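Local atomic coordinates of protease (Helicobacter pylori, PDB entry 5EUF), a protein that probably acts as a zinc-dependent M16-family peptidase and virulence factor, cleaving the cytoplasmic domain of the human junctional adhesion molecule A. Residues K73-F78 with L106-E111; L116-D121 with K181-Y186; E287-K292 with S296-H301. All blocks are in the same frame, centred on the assembly; numbering follows the deposited sequence.

Overall arrangement
From the N terminus, the three contacts follow in series, with none nested or crossed. Contact 1 closes a 27-residue excursion containing strands 81-86 and 91-98, and joins helix 70-77 to helix 102-113 at the six-stranded sheet. The chain then leaves helix 102-113 and enters contact 2, whose centre is about 20 Å from that of contact 1. Contact 2 spans a long, mostly helical excursion without strands before helix 176-186 returns to the segment leading into helix 120-139. Contact 3 is a short local closure, with only three residues between its segments. It sets helix 284-289 against strand 295-302 of the five-stranded sheet, about 43 and 44 Å, centre to centre, from contacts 1 and 2 and on the opposite side of the chain's centre.

Contact 1: K73-F78 with L106-E111; sequences KIVKRF and LELFAE
Glu111 OE2, one turn along the helix from the Leu108 side chain that packs on Ile74 and Val75, is hydrogen-bonded by Asn65 N and Thr63 OG1, and more weakly by Ser115 OG. This grip ties helix 102-113 to the loop after helix 51-58, and Leu66 of that loop touches Ile74, Leu108 and Glu111, so it borders the apolar contact. Leu108 alone reaches across from its helix. Its CB points toward helix 70-77, and with CG anti to the carbonyl carbon (chi1 -67°) both methyls come within contact distance of that helix. Leu108 CD1 meets two branches at once, lying 3.7 Å from Ile74 CG2 and 3.7 Å from Val75 CG2. The other methyl, Leu108 CD2, lies 4.0 Å from Ile74 CD1, so the isoleucine is touched at both its branch methyl and its chain end. No hydrogen bond crosses between the helices, whose nearest CA atoms, those of Val75 and Leu108, are 8.8 Å apart. Val75 and Phe109 both continue onto Ile95 of strand 91-98. The two helices thus lie side by side on one face of the mixed sheet, as in the alpha/beta domain of M16 peptidases.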
loop_
_atom_site.group_PDB
_atom_site.type_symbol
_atom_site.label_atom_id
_atom_site.label_comp_id
_atom_site.label_asym_id
_atom_site.label_seq_id
_atom_site.Cartn_x
_atom_site.Cartn_y
_atom_site.Cartn_z
ATOM N N LYS B 73 10.141 -29.575 -22.829
ATOM C CA LYS B 73 10.781 -30.671 -23.550
ATOM C C LYS B 73 10.098 -30.925 -24.891
ATOM O O LYS B 73 10.762 -31.074 -25.915
ATOM C CB LYS B 73 10.773 -31.946 -22.704
ATOM N N ILE B 74 8.769 -30.964 -24.875
ATOM C CA ILE B 74 7.989 -31.168 -26.089
ATOM C C ILE B 74 8.195 -30.024 -27.082
ATOM O O ILE B 74 8.406 -30.261 -28.274
ATOM C CB ILE B 74 6.485 -31.309 -25.773
ATOM C CG1 ILE B 74 6.205 -32.669 -25.132
ATOM C CG2 ILE B 74 5.649 -31.144 -27.030
ATOM C CD1 ILE B 74 4.742 -32.920 -24.841
ATOM N N VAL B 75 8.143 -28.789 -26.588
ATOM C CA VAL B 75 8.326 -27.618 -27.441
ATOM C C VAL B 75 9.698 -27.633 -28.099
ATOM O O VAL B 75 9.818 -27.461 -29.313
ATOM C CB VAL B 75 8.156 -26.301 -26.658
ATOM C CG1 VAL B 75 8.621 -25.119 -27.495
ATOM C CG2 VAL B 75 6.706 -26.119 -26.230
ATOM N N LYS B 76 10.729 -27.858 -27.289
ATOM C CA LYS B 76 12.101 -27.902 -27.780
ATOM C C LYS B 76 12.303 -29.052 -28.766
ATOM O O LYS B 76 13.150 -28.974 -29.656
ATOM C CB LYS B 76 13.084 -28.028 -26.614
ATOM N N ARG B 77 11.517 -30.113 -28.606
ATOM C CA ARG B 77 11.631 -31.284 -29.468
ATOM C C ARG B 77 11.279 -30.963 -30.920
ATOM O O ARG B 77 11.918 -31.479 -31.837
ATOM C CB ARG B 77 10.744 -32.420 -28.953
ATOM N N PHE B 78 10.272 -30.119 -31.142
ATOM C CA PHE B 78 9.975 -29.711 -32.513
ATOM C C PHE B 78 10.623 -28.365 -32.837
ATOM O O PHE B 78 10.145 -27.619 -33.693
ATOM C CB PHE B 78 8.458 -29.678 -32.790
ATOM C CG PHE B 78 7.649 -28.819 -31.844
ATOM C CD1 PHE B 78 6.833 -29.406 -30.891
ATOM C CD2 PHE B 78 7.652 -27.436 -31.951
ATOM C CE1 PHE B 78 6.063 -28.630 -30.039
ATOM C CE2 PHE B 78 6.889 -26.656 -31.102
ATOM C CZ PHE B 78 6.093 -27.253 -30.145
ATOM N N LEU B 106 -1.264 -25.663 -29.588
ATOM C CA LEU B 106 -2.587 -25.395 -29.040
ATOM C C LEU B 106 -2.972 -26.443 -28.001
ATOM O O LEU B 106 -3.625 -26.129 -27.006
ATOM C CB LEU B 106 -3.629 -25.349 -30.159
ATOM C CG LEU B 106 -3.562 -24.099 -31.037
ATOM C CD1 LEU B 106 -4.664 -24.101 -32.080
ATOM C CD2 LEU B 106 -3.645 -22.856 -30.169
ATOM N N GLU B 107 -2.561 -27.684 -28.239
ATOM C CA GLU B 107 -2.814 -28.774 -27.303
ATOM C C GLU B 107 -2.120 -28.517 -25.973
ATOM O O GLU B 107 -2.721 -28.659 -24.907
ATOM C CB GLU B 107 -2.347 -30.106 -27.893
ATOM C CG GLU B 107 -2.450 -31.286 -26.938
ATOM C CD GLU B 107 -2.017 -32.596 -27.575
ATOM O OE1 GLU B 107 -1.584 -32.581 -28.747
ATOM O OE2 GLU B 107 -2.111 -33.642 -26.901
ATOM N N LEU B 108 -0.850 -28.131 -26.050
ATOM C CA LEU B 108 -0.047 -27.853 -24.865
ATOM C C LEU B 108 -0.612 -26.701 -24.037
ATOM O O LEU B 108 -0.560 -26.726 -22.807
ATOM C CB LEU B 108 1.392 -27.536 -25.264
ATOM C CG LEU B 108 2.224 -28.658 -25.876
ATOM C CD1 LEU B 108 3.647 -28.181 -26.072
ATOM C CD2 LEU B 108 2.181 -29.890 -24.994
ATOM N N PHE B 109 -1.138 -25.688 -24.715
ATOM C CA PHE B 109 -1.680 -24.521 -24.031
ATOM C C PHE B 109 -3.037 -24.822 -23.409
ATOM O O PHE B 109 -3.365 -24.306 -22.340
ATOM C CB PHE B 109 -1.786 -23.337 -24.992
ATOM C CG PHE B 109 -0.517 -22.543 -25.111
ATOM C CD1 PHE B 109 0.290 -22.337 -24.006
ATOM C CD2 PHE B 109 -0.129 -22.007 -26.327
ATOM C CE1 PHE B 109 1.460 -21.607 -24.110
ATOM C CE2 PHE B 109 1.039 -21.275 -26.438
ATOM C CZ PHE B 109 1.834 -21.076 -25.328
ATOM N N ALA B 110 -3.825 -25.659 -24.075
ATOM C CA ALA B 110 -5.095 -26.098 -23.513
ATOM C C ALA B 110 -4.823 -26.986 -22.306
ATOM O O ALA B 110 -5.592 -27.011 -21.344
ATOM C CB ALA B 110 -5.917 -26.834 -24.552
ATOM N N GLU B 111 -3.707 -27.701 -22.372
ATOM C CA GLU B 111 -3.288 -28.611 -21.315
ATOM C C GLU B 111 -2.941 -27.873 -20.015
ATOM O O GLU B 111 -3.060 -28.434 -18.927
ATOM C CB GLU B 111 -2.088 -29.435 -21.794
ATOM C CG GLU B 111 -1.682 -30.559 -20.870
ATOM C CD GLU B 111 -2.745 -31.633 -20.759
ATOM O OE1 GLU B 111 -3.436 -31.895 -21.768
ATOM O OE2 GLU B 111 -2.888 -32.211 -19.661
#

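Contact 2: L116-D121 with K181-Y186; sequences LNLKED and KFHSLY
Leu116 lays its CD2 methyl obliquely against the outer end of the His183 imidazole, 3.5 Å from His183 NE2 and 3.8 Å from His183 CE1. A second leucine comes in nearer the root of the same side chain: Leu118 CD1 is 4.1 Å from His183 CB and 4.2 Å from His183 ND1. The histidine therefore passes along a pair of leucine methyls, one at each end, without any hydrogen bond between the segments. It reaches them because CG is anti to the backbone N (chi1 177°), which extends the ring from the helix toward the segment 116-121. That segment is extended here, and the alternate residues Leu116 and Leu118 turn toward the histidine while Asn117 between them turns away. Asn117 OD1 is hydrogen-bonded with Ser62 OG instead, tying the segment to the loop after helix 51-58. The His183 ring also meets that of Tyr187, the planes inclined at about 35°. The side chain of Leu118 is about 9 Å from that of His57, a probable zinc ligand. Lys119 is the N-cap residue of helix 120-139, so the leucine pair sits just ahead of that helix. Leu118 touches Leu58, while His183 and Phe182 both touch Leu55. Helix 176-186 and the lead-in to helix 120-139 thus both pack on helix 51-58, which carries the HxxEH zinc motif.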
loop_
_atom_site.group_PDB
_atom_site.type_symbol
_atom_site.label_atom_id
_atom_site.label_comp_id
_atom_site.label_asym_id
_atom_site.label_seq_id
_atom_site.Cartn_x
_atom_site.Cartn_y
_atom_site.Cartn_z
ATOM N N LEU B 116 -4.369 -27.631 -15.404
ATOM C CA LEU B 116 -3.182 -27.457 -14.575
ATOM C C LEU B 116 -3.464 -27.779 -13.115
ATOM O O LEU B 116 -4.237 -27.079 -12.459
ATOM C CB LEU B 116 -2.656 -26.024 -14.690
ATOM C CG LEU B 116 -1.444 -25.662 -13.828
ATOM C CD1 LEU B 116 -0.164 -26.227 -14.424
ATOM C CD2 LEU B 116 -1.340 -24.155 -13.650
ATOM N N ASN B 117 -2.845 -28.837 -12.603
ATOM C CA ASN B 117 -2.939 -29.122 -11.177
ATOM C C ASN B 117 -1.736 -28.535 -10.453
ATOM O O ASN B 117 -0.599 -28.658 -10.911
ATOM C CB ASN B 117 -3.056 -30.627 -10.909
ATOM C CG ASN B 117 -1.924 -31.429 -11.520
ATOM O OD1 ASN B 117 -0.814 -31.465 -10.990
ATOM N ND2 ASN B 117 -2.209 -32.100 -12.628
ATOM N N LEU B 118 -1.998 -27.878 -9.330
ATOM C CA LEU B 118 -0.959 -27.168 -8.602
ATOM C C LEU B 118 -0.580 -27.922 -7.335
ATOM O O LEU B 118 -1.091 -27.640 -6.251
ATOM C CB LEU B 118 -1.426 -25.746 -8.277
ATOM C CG LEU B 118 -1.590 -24.834 -9.500
ATOM C CD1 LEU B 118 -2.688 -23.799 -9.303
ATOM C CD2 LEU B 118 -0.272 -24.150 -9.829
ATOM N N LYS B 119 0.318 -28.891 -7.486
ATOM C CA LYS B 119 0.742 -29.737 -6.375
ATOM C C LYS B 119 1.553 -28.957 -5.343
ATOM O O LYS B 119 2.309 -28.049 -5.691
ATOM C CB LYS B 119 1.557 -30.928 -6.893
ATOM C CG LYS B 119 0.776 -31.885 -7.787
ATOM C CD LYS B 119 1.605 -33.108 -8.168
ATOM N N GLU B 120 1.388 -29.320 -4.074
ATOM C CA GLU B 120 2.132 -28.698 -2.982
ATOM C C GLU B 120 3.638 -28.910 -3.139
ATOM O O GLU B 120 4.435 -28.025 -2.833
ATOM C CB GLU B 120 1.665 -29.254 -1.636
ATOM C CG GLU B 120 2.428 -28.721 -0.433
ATOM C CD GLU B 120 2.284 -29.613 0.787
ATOM O OE1 GLU B 120 2.151 -30.844 0.613
ATOM O OE2 GLU B 120 2.301 -29.086 1.919
ATOM N N ASP B 121 4.018 -30.087 -3.630
ATOM C CA ASP B 121 5.426 -30.433 -3.810
ATOM C C ASP B 121 6.067 -29.676 -4.972
ATOM O O ASP B 121 7.268 -29.798 -5.214
ATOM C CB ASP B 121 5.579 -31.942 -4.024
ATOM C CG ASP B 121 4.747 -32.453 -5.185
ATOM O OD1 ASP B 121 3.572 -32.810 -4.961
ATOM O OD2 ASP B 121 5.269 -32.500 -6.319
ATOM N N LYS B 181 -6.667 -20.302 -5.548
ATOM C CA LYS B 181 -7.773 -19.355 -5.639
ATOM C C LYS B 181 -7.530 -18.356 -6.760
ATOM O O LYS B 181 -8.407 -18.120 -7.591
ATOM C CB LYS B 181 -7.972 -18.628 -4.313
ATOM N N PHE B 182 -6.333 -17.779 -6.780
ATOM C CA PHE B 182 -5.975 -16.769 -7.770
ATOM C C PHE B 182 -6.010 -17.333 -9.188
ATOM O O PHE B 182 -6.583 -16.724 -10.091
ATOM C CB PHE B 182 -4.585 -16.199 -7.469
ATOM C CG PHE B 182 -4.268 -14.929 -8.214
ATOM C CD1 PHE B 182 -3.741 -14.969 -9.496
ATOM C CD2 PHE B 182 -4.488 -13.693 -7.626
ATOM C CE1 PHE B 182 -3.446 -13.803 -10.179
ATOM C CE2 PHE B 182 -4.194 -12.524 -8.302
ATOM C CZ PHE B 182 -3.673 -12.578 -9.580
ATOM N N HIS B 183 -5.400 -18.499 -9.375
ATOM C CA HIS B 183 -5.295 -19.098 -10.701
ATOM C C HIS B 183 -6.652 -19.482 -11.276
ATOM O O HIS B 183 -6.997 -19.075 -12.385
ATOM C CB HIS B 183 -4.390 -20.328 -10.667
ATOM C CG HIS B 183 -4.289 -21.029 -11.985
ATOM N ND1 HIS B 183 -5.045 -22.138 -12.297
ATOM C CD2 HIS B 183 -3.535 -20.766 -13.079
ATOM C CE1 HIS B 183 -4.754 -22.536 -13.524
ATOM N NE2 HIS B 183 -3.840 -21.720 -14.020
ATOM N N SER B 184 -7.419 -20.263 -10.521
ATOM C CA SER B 184 -8.719 -20.741 -10.986
ATOM C C SER B 184 -9.689 -19.590 -11.244
ATOM O O SER B 184 -10.649 -19.733 -12.004
ATOM C CB SER B 184 -9.327 -21.714 -9.973
ATOM O OG SER B 184 -9.692 -21.042 -8.781
ATOM N N LEU B 185 -9.434 -18.448 -10.612
ATOM C CA LEU B 185 -10.282 -17.279 -10.792
ATOM C C LEU B 185 -9.885 -16.476 -12.026
ATOM O O LEU B 185 -10.742 -16.036 -12.790
ATOM C CB LEU B 185 -10.231 -16.382 -9.555
ATOM C CG LEU B 185 -10.930 -15.027 -9.671
ATOM C CD1 LEU B 185 -12.405 -15.205 -9.980
ATOM C CD2 LEU B 185 -10.741 -14.216 -8.399
ATOM N N TYR B 186 -8.584 -16.296 -12.222
ATOM C CA TYR B 186 -8.097 -15.396 -13.259
ATOM C C TYR B 186 -7.619 -16.102 -14.532
ATOM O O TYR B 186 -7.356 -15.447 -15.540
ATOM C CB TYR B 186 -6.973 -14.527 -12.696
ATOM C CG TYR B 186 -7.450 -13.477 -11.717
ATOM C CD1 TYR B 186 -8.148 -12.357 -12.156
ATOM C CD2 TYR B 186 -7.200 -13.600 -10.355
ATOM C CE1 TYR B 186 -8.587 -11.391 -11.265
ATOM C CE2 TYR B 186 -7.636 -12.639 -9.457
ATOM C CZ TYR B 186 -8.329 -11.538 -9.918
ATOM O OH TYR B 186 -8.765 -10.580 -9.030
#

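Contact 3: E287-K292 with S296-H301; sequences ELVDKK and SQAFSH
Ala298 CB is the point on which the close side of this contact converges: Val289 CG2 lies 4.0 Å from it and Leu288 CD1 4.2 Å, two neighbouring helical residues bearing on a single methyl. Leu288 is the deeper of the two, also touching Glu329 and Ile330 of helix 323-338, while Ala298 also rests on Leu284 and Ala315. Val289 spans Ser296 and Ala298 with its two methyls. With CG1 anti to the backbone N (chi1 -171°) and CG2 beside that N, Val289 CG1 lies 4.0 Å from Ser296 O and CG2 is left for Ala298. Backbones are closest here, Val289 CA and Ser296 CA being 5.9 Å apart, yet no hydrogen bond joins the two segments. The unit is a helix, a brief turn and an edge strand of the five-stranded sheet, and strand 295-302 carries a classic beta bulge, in which Ser296 and Gln297 both face Gly316. Ser296 OG is itself hydrogen-bonded to Gly316 O. On the looser side, CB of both Ser296 and Gln297 points away from the helix, and the two exposed residues add little beyond backbone atoms. The helix ends at Val289 in a wider pi-type turn, with a weak Lys292 N to Glu287 O bond of 3.0 Å. Beyond it Asp290 and Lys292 are exposed, although Lys292 NZ keeps a salt bridge with Glu329 OE1.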
loop_
_atom_site.group_PDB
_atom_site.type_symbol
_atom_site.label_atom_id
_atom_site.label_comp_id
_atom_site.label_asym_id
_atom_site.label_seq_id
_atom_site.Cartn_x
_atom_site.Cartn_y
_atom_site.Cartn_z
ATOM N N GLU B 287 23.252 14.530 -24.395
ATOM C CA GLU B 287 23.440 15.674 -23.507
ATOM C C GLU B 287 23.967 15.243 -22.136
ATOM O O GLU B 287 24.937 15.806 -21.631
ATOM C CB GLU B 287 22.132 16.451 -23.348
ATOM C CG GLU B 287 22.299 17.835 -22.742
ATOM C CD GLU B 287 22.918 18.824 -23.711
ATOM O OE1 GLU B 287 22.926 18.543 -24.928
ATOM O OE2 GLU B 287 23.397 19.884 -23.254
ATOM N N LEU B 288 23.325 14.245 -21.538
ATOM C CA LEU B 288 23.776 13.717 -20.255
ATOM C C LEU B 288 24.954 12.767 -20.422
ATOM O O LEU B 288 25.999 12.942 -19.796
ATOM C CB LEU B 288 22.637 12.993 -19.536
ATOM C CG LEU B 288 21.571 13.869 -18.882
ATOM C CD1 LEU B 288 20.533 13.008 -18.182
ATOM C CD2 LEU B 288 22.222 14.827 -17.905
ATOM N N VAL B 289 24.777 11.762 -21.272
ATOM C CA VAL B 289 25.781 10.721 -21.448
ATOM C C VAL B 289 26.951 11.191 -22.312
ATOM O O VAL B 289 28.103 10.844 -22.050
ATOM C CB VAL B 289 25.162 9.452 -22.073
ATOM C CG1 VAL B 289 26.156 8.301 -22.048
ATOM C CG2 VAL B 289 23.887 9.068 -21.337
ATOM N N ASP B 290 26.658 11.990 -23.334
ATOM C CA ASP B 290 27.680 12.394 -24.296
ATOM C C ASP B 290 28.285 13.766 -24.002
ATOM O O ASP B 290 29.442 13.867 -23.591
ATOM C CB ASP B 290 27.103 12.386 -25.713
ATOM C CG ASP B 290 26.617 11.015 -26.137
ATOM O OD1 ASP B 290 26.996 10.022 -25.483
ATOM O OD2 ASP B 290 25.864 10.932 -27.129
ATOM N N LYS B 291 27.498 14.815 -24.221
ATOM C CA LYS B 291 27.989 16.190 -24.132
ATOM C C LYS B 291 28.530 16.556 -22.749
ATOM O O LYS B 291 29.465 17.348 -22.637
ATOM C CB LYS B 291 26.881 17.171 -24.524
ATOM N N LYS B 292 27.949 15.982 -21.699
ATOM C CA LYS B 292 28.373 16.306 -20.340
ATOM C C LYS B 292 28.970 15.105 -19.613
ATOM O O LYS B 292 29.658 15.266 -18.604
ATOM C CB LYS B 292 27.200 16.872 -19.539
ATOM C CG LYS B 292 26.663 18.179 -20.095
ATOM C CD LYS B 292 25.474 18.687 -19.301
ATOM C CE LYS B 292 24.909 19.952 -19.923
ATOM N NZ LYS B 292 23.698 20.437 -19.206
ATOM N N SER B 296 26.158 7.271 -17.000
ATOM C CA SER B 296 26.570 6.122 -17.799
ATOM C C SER B 296 25.389 5.605 -18.612
ATOM O O SER B 296 25.551 5.095 -19.722
ATOM C CB SER B 296 27.121 5.010 -16.906
ATOM O OG SER B 296 26.105 4.486 -16.069
ATOM N N GLN B 297 24.201 5.737 -18.035
ATOM C CA GLN B 297 22.968 5.353 -18.704
ATOM C C GLN B 297 21.875 6.370 -18.414
ATOM O O GLN B 297 21.771 6.884 -17.301
ATOM C CB GLN B 297 22.517 3.960 -18.264
ATOM C CG GLN B 297 23.255 2.819 -18.938
ATOM C CD GLN B 297 22.686 1.463 -18.567
ATOM O OE1 GLN B 297 22.590 0.565 -19.406
ATOM N NE2 GLN B 297 22.307 1.306 -17.303
ATOM N N ALA B 298 21.064 6.658 -19.426
ATOM C CA ALA B 298 19.938 7.570 -19.276
ATOM C C ALA B 298 18.900 7.286 -20.350
ATOM O O ALA B 298 19.213 7.283 -21.540
ATOM C CB ALA B 298 20.404 9.015 -19.349
ATOM N N PHE B 299 17.663 7.042 -19.929
ATOM C CA PHE B 299 16.595 6.722 -20.866
ATOM C C PHE B 299 15.220 7.086 -20.317
ATOM O O PHE B 299 15.062 7.325 -19.119
ATOM C CB PHE B 299 16.632 5.233 -21.224
ATOM C CG PHE B 299 16.412 4.318 -20.050
ATOM C CD1 PHE B 299 17.476 3.923 -19.255
ATOM C CD2 PHE B 299 15.142 3.847 -19.747
ATOM C CE1 PHE B 299 17.277 3.079 -18.174
ATOM C CE2 PHE B 299 14.936 3.005 -18.669
ATOM C CZ PHE B 299 16.004 2.621 -17.880
ATOM N N SER B 300 14.230 7.128 -21.204
ATOM C CA SER B 300 12.847 7.357 -20.805
ATOM C C SER B 300 11.955 6.227 -21.306
ATOM O O SER B 300 12.319 5.503 -22.233
ATOM C CB SER B 300 12.338 8.698 -21.339
ATOM O OG SER B 300 12.017 8.606 -22.716
ATOM N N HIS B 301 10.788 6.081 -20.690
ATOM C CA HIS B 301 9.832 5.069 -21.114
ATOM C C HIS B 301 8.407 5.489 -20.785
ATOM O O HIS B 301 8.027 5.550 -19.617
ATOM C CB HIS B 301 10.140 3.721 -20.457
ATOM C CG HIS B 301 9.244 2.609 -20.913
ATOM N ND1 HIS B 301 8.979 1.500 -20.138
ATOM C CD2 HIS B 301 8.556 2.434 -22.067
ATOM C CE1 HIS B 301 8.164 0.692 -20.793
ATOM N NE2 HIS B 301 7.892 1.234 -21.966
#